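PDB 5XP0: probable csgAB operon transcriptional regulatory protein from Salmonella typhimurium, which acts as the master transcriptional regulator of curli fimbriae, being required for transcription of the csgAB operon and promoting biofilm formation. Local coordinates for residues 122-125 / 126-130; 94-97 / 98-102. All blocks are in the same frame, centred on the assembly; numbering follows the deposited sequence.

Interaction 1: residues 122-125 / 126-130; sequences EHVV and SGLQG
V125 and Q129 meet one turn apart on helix 121-132, the helix that follows strand 111-114 in this receiver domain. Q129 CB sits 3.6 Å from V125 O, the same oxygen that accepts the Q129 backbone N-H at 2.8 Å between N and O. Q129 CG comes nearer still, 3.3 Å from V125 O, because chi1 of -70° sets it beside its own backbone N and so back toward the preceding turn. From there the chain runs extended to Q129 CD, whose closest neighbours are V125 O and V125 CG1, CG1 being 3.8 Å away. At the tip, Q129 NE2 lies 3.9 Å from V125 CG1, while OE1 has V125 O as its nearer neighbour and the methyl slightly farther off. The two side chains cross obliquely. On the buried side, V124 and L128 lie side by side and point the same way, with V124 CG1 4.1 Å from L128 CD1. Both rest on F115, and V124 also packs on L28 of the second subunit. At the exposed turn, S126 N donates to E122 O at 2.9 Å, and S126 OG adds a weak bond to the same oxygen. L128 N reaches V124 O at 3.0 Å. Beyond these segments, V125 touches H36 and L37 of helix 28-41, and Q129 touches L41. Backbone hydrogen bonds thus set the spacing of the turns, while the side chains add mainly van der Waals contact, Q129 CB and CG on the V125 carbonyl oxygen and its amide on the methyl, with S126 OG giving one weak polar bond.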
loop_
_atom_site.group_PDB
_atom_site.type_symbol
_atom_site.label_atom_id
_atom_site.label_comp_id
_atom_site.label_asym_id
_atom_site.label_seq_id
_atom_site.Cartn_x
_atom_site.Cartn_y
_atom_site.Cartn_z
ATOM N N GLU B 122 0.053 -1.793 14.511
ATOM C CA GLU B 122 -0.621 -2.196 15.743
ATOM C C GLU B 122 -1.446 -1.045 16.304
ATOM O O GLU B 122 -2.580 -1.238 16.761
ATOM C CB GLU B 122 0.416 -2.667 16.758
ATOM C CG GLU B 122 1.188 -3.924 16.342
ATOM C CD GLU B 122 2.081 -3.724 15.113
ATOM O OE1 GLU B 122 2.180 -4.662 14.284
ATOM O OE2 GLU B 122 2.675 -2.630 14.977
ATOM N N HIS B 123 -0.872 0.162 16.277
ATOM C CA HIS B 123 -1.577 1.424 16.516
ATOM C C HIS B 123 -2.911 1.448 15.755
ATOM O O HIS B 123 -3.974 1.792 16.296
ATOM C CB HIS B 123 -0.643 2.551 16.025
ATOM C CG HIS B 123 -0.658 3.824 16.817
ATOM N ND1 HIS B 123 -1.359 4.944 16.423
ATOM C CD2 HIS B 123 0.051 4.197 17.910
ATOM C CE1 HIS B 123 -1.131 5.929 17.274
ATOM N NE2 HIS B 123 -0.285 5.500 18.190
ATOM N N VAL B 124 -2.861 1.113 14.465
ATOM C CA VAL B 124 -4.050 1.247 13.639
ATOM C C VAL B 124 -5.062 0.146 13.952
ATOM O O VAL B 124 -6.266 0.422 14.057
ATOM C CB VAL B 124 -3.649 1.312 12.160
ATOM C CG1 VAL B 124 -4.852 1.325 11.252
ATOM C CG2 VAL B 124 -2.838 2.592 11.955
ATOM N N VAL B 125 -4.610 -1.108 14.122
ATOM C CA VAL B 125 -5.522 -2.178 14.564
ATOM C C VAL B 125 -6.237 -1.763 15.834
ATOM O O VAL B 125 -7.457 -1.939 15.984
ATOM C CB VAL B 125 -4.757 -3.491 14.794
ATOM C CG1 VAL B 125 -5.593 -4.511 15.603
ATOM C CG2 VAL B 125 -4.322 -4.083 13.452
ATOM N N SER B 126 -5.473 -1.267 16.797
ATOM C CA SER B 126 -6.068 -0.903 18.082
ATOM C C SER B 126 -7.117 0.188 17.910
ATOM O O SER B 126 -8.190 0.135 18.511
ATOM C CB SER B 126 -4.974 -0.469 19.046
ATOM O OG SER B 126 -4.353 -1.607 19.617
ATOM N N GLY B 127 -6.851 1.165 17.063
ATOM C CA GLY B 127 -7.851 2.189 16.817
ATOM C C GLY B 127 -9.113 1.622 16.205
ATOM O O GLY B 127 -10.221 1.983 16.601
ATOM N N LEU B 128 -8.962 0.723 15.224
ATOM C CA LEU B 128 -10.125 0.130 14.578
ATOM C C LEU B 128 -10.896 -0.783 15.521
ATOM O O LEU B 128 -12.124 -0.878 15.419
ATOM C CB LEU B 128 -9.680 -0.630 13.307
ATOM C CG LEU B 128 -9.201 0.319 12.201
ATOM C CD1 LEU B 128 -8.574 -0.441 11.023
ATOM C CD2 LEU B 128 -10.343 1.179 11.696
ATOM N N GLN B 129 -10.211 -1.457 16.441
ATOM C CA GLN B 129 -10.932 -2.213 17.447
ATOM C C GLN B 129 -11.798 -1.277 18.274
ATOM O O GLN B 129 -12.930 -1.615 18.632
ATOM C CB GLN B 129 -9.945 -2.976 18.334
ATOM C CG GLN B 129 -9.233 -4.129 17.677
ATOM C CD GLN B 129 -8.078 -4.638 18.517
ATOM O OE1 GLN B 129 -7.418 -3.869 19.220
ATOM N NE2 GLN B 129 -7.830 -5.940 18.455
ATOM N N GLY B 130 -11.304 -0.060 18.531
ATOM C CA GLY B 130 -12.136 0.939 19.187
ATOM C C GLY B 130 -13.361 1.329 18.378
ATOM O O GLY B 130 -14.460 1.490 18.932
#

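Interaction 2: residues 94-97 / 98-102; sequences LNTP and DDYPY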
loop_
_atom_site.group_PDB
_atom_site.type_symbol
_atom_site.label_atom_id
_atom_site.label_comp_id
_atom_site.label_asym_id
_atom_site.label_seq_id
_atom_site.Cartn_x
_atom_site.Cartn_y
_atom_site.Cartn_z
ATOM N N LEU B 94 -6.702 7.717 6.498
ATOM C CA LEU B 94 -5.507 6.923 6.602
ATOM C C LEU B 94 -4.337 7.698 6.013
ATOM O O LEU B 94 -4.516 8.495 5.093
ATOM C CB LEU B 94 -5.720 5.607 5.844
ATOM C CG LEU B 94 -4.666 4.520 5.942
ATOM C CD1 LEU B 94 -4.774 3.868 7.317
ATOM C CD2 LEU B 94 -4.876 3.480 4.802
ATOM N N ASN B 95 -3.141 7.464 6.560
ATOM C CA ASN B 95 -1.913 8.101 6.064
ATOM C C ASN B 95 -2.072 9.611 6.004
ATOM O O ASN B 95 -1.673 10.252 5.030
ATOM C CB ASN B 95 -1.497 7.580 4.686
ATOM C CG ASN B 95 -1.191 6.099 4.668
ATOM O OD1 ASN B 95 -0.512 5.553 5.552
ATOM N ND2 ASN B 95 -1.711 5.427 3.641
ATOM N N THR B 96 -2.658 10.184 7.051
ATOM C CA THR B 96 -3.016 11.595 7.046
ATOM C C THR B 96 -1.800 12.474 7.261
ATOM O O THR B 96 -1.001 12.212 8.174
ATOM C CB THR B 96 -4.036 11.918 8.137
ATOM O OG1 THR B 96 -5.173 11.047 8.024
ATOM C CG2 THR B 96 -4.488 13.361 7.990
ATOM N N PRO B 97 -1.635 13.529 6.470
ATOM C CA PRO B 97 -0.521 14.439 6.715
ATOM C C PRO B 97 -0.581 14.951 8.135
ATOM O O PRO B 97 -1.652 15.327 8.644
ATOM C CB PRO B 97 -0.752 15.570 5.705
ATOM C CG PRO B 97 -1.492 14.952 4.618
ATOM C CD PRO B 97 -2.357 13.876 5.235
ATOM N N ASP B 98 0.565 14.956 8.797
ATOM C CA ASP B 98 0.661 15.778 9.982
ATOM C C ASP B 98 0.157 17.143 9.553
ATOM O O ASP B 98 0.363 17.552 8.409
ATOM C CB ASP B 98 2.100 15.836 10.495
ATOM C CG ASP B 98 2.627 14.470 10.894
ATOM O OD1 ASP B 98 2.068 13.867 11.835
ATOM O OD2 ASP B 98 3.587 13.987 10.255
ATOM N N ASP B 99 -0.575 17.810 10.426
ATOM C CA ASP B 99 -1.007 19.191 10.195
ATOM C C ASP B 99 -2.009 19.309 9.038
ATOM O O ASP B 99 -2.228 20.408 8.511
ATOM C CB ASP B 99 0.164 20.170 9.974
ATOM C CG ASP B 99 0.909 19.956 8.664
ATOM O OD1 ASP B 99 2.141 19.750 8.718
ATOM O OD2 ASP B 99 0.271 19.965 7.587
ATOM N N TYR B 100 -2.604 18.208 8.587
ATOM C CA TYR B 100 -3.855 18.347 7.862
ATOM C C TYR B 100 -4.776 19.127 8.789
ATOM O O TYR B 100 -4.916 18.741 9.967
ATOM C CB TYR B 100 -4.445 16.983 7.511
ATOM C CG TYR B 100 -5.693 16.971 6.663
ATOM C CD1 TYR B 100 -5.746 17.629 5.448
ATOM C CD2 TYR B 100 -6.817 16.274 7.077
ATOM C CE1 TYR B 100 -6.893 17.606 4.678
ATOM C CE2 TYR B 100 -7.967 16.261 6.327
ATOM C CZ TYR B 100 -8.002 16.904 5.115
ATOM O OH TYR B 100 -9.162 16.875 4.354
ATOM N N PRO B 101 -5.350 20.251 8.353
ATOM C CA PRO B 101 -6.014 21.138 9.319
ATOM C C PRO B 101 -7.250 20.506 9.943
ATOM O O PRO B 101 -7.977 19.740 9.317
ATOM C CB PRO B 101 -6.382 22.374 8.486
ATOM C CG PRO B 101 -5.467 22.338 7.308
ATOM C CD PRO B 101 -5.228 20.886 7.026
ATOM N N TYR B 102 -7.480 20.849 11.208
ATOM C CA TYR B 102 -8.680 20.406 11.906
ATOM C C TYR B 102 -9.947 20.837 11.180
ATOM O O TYR B 102 -10.933 20.089 11.118
ATOM C CB TYR B 102 -8.682 20.977 13.316
ATOM C CG TYR B 102 -7.752 20.297 14.281
ATOM C CD1 TYR B 102 -6.857 19.313 13.878
ATOM C CD2 TYR B 102 -7.817 20.620 15.635
ATOM C CE1 TYR B 102 -6.023 18.687 14.803
ATOM C CE2 TYR B 102 -7.008 20.014 16.548
ATOM C CZ TYR B 102 -6.124 19.056 16.148
ATOM O OH TYR B 102 -5.343 18.486 17.114
#
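P97 and Y100 are the ends of a type II beta turn, P97-D98-D99-Y100, in the loop that leaves strand 90-94 of this CheY-like receiver domain for helix 102-107. Hydrogen bonding closes the turn: Y100 N donates to P97 O at 3.0 Å, and the N-H...O angle of 165° is fairly straight at the hydrogen. At the acceptor the approach is less regular, for the nitrogen stands 57° out of the carbonyl plane. D99 has the left-handed backbone torsions expected at the third position of a type II turn, although both central aspartates are poorly ordered and their side-chain details carry little weight.

Apolar packing comes from T96 and Y100, whose side chains cross at about a right angle. The tyrosine CG is anti to its backbone N (chi1 -175°), which carries the ring past the threonine methyl. P97 CB adds a looser contact, 4.3 Å from Y100 CB.

The polar ends of T96 and Y100 have partners elsewhere: T96 OG1 is hydrogen-bonded to F115 O, and Y100 OH to W108 NE1 in the segment after helix 102-107. Just ahead of the turn, T96 CG2 lies 3.7 Å from Y100 CB and 3.8 Å from Y100 CD2.

Overall arrangement
Along the chain, interaction 2 comes first, in the loop after strand 90-94, and interaction 1 follows on helix 121-132. Their centres are about 17 Å apart, and their nearest atoms, about 5 Å apart, do not touch. F115, just past strand 111-114, joins them indirectly: its backbone oxygen receives T96 OG1, while V124 and L128 pack on it. The second subunit is another common partner, because its L28 meets L94 and V124 and also gives its N-H to N95 OD1. N95 ND2 is hydrogen-bonded to D66 OD1 of its own chain and to Q29 OE1 of the second subunit. Residues 94-97 and helix 121-132 thus both contribute to the subunit interface.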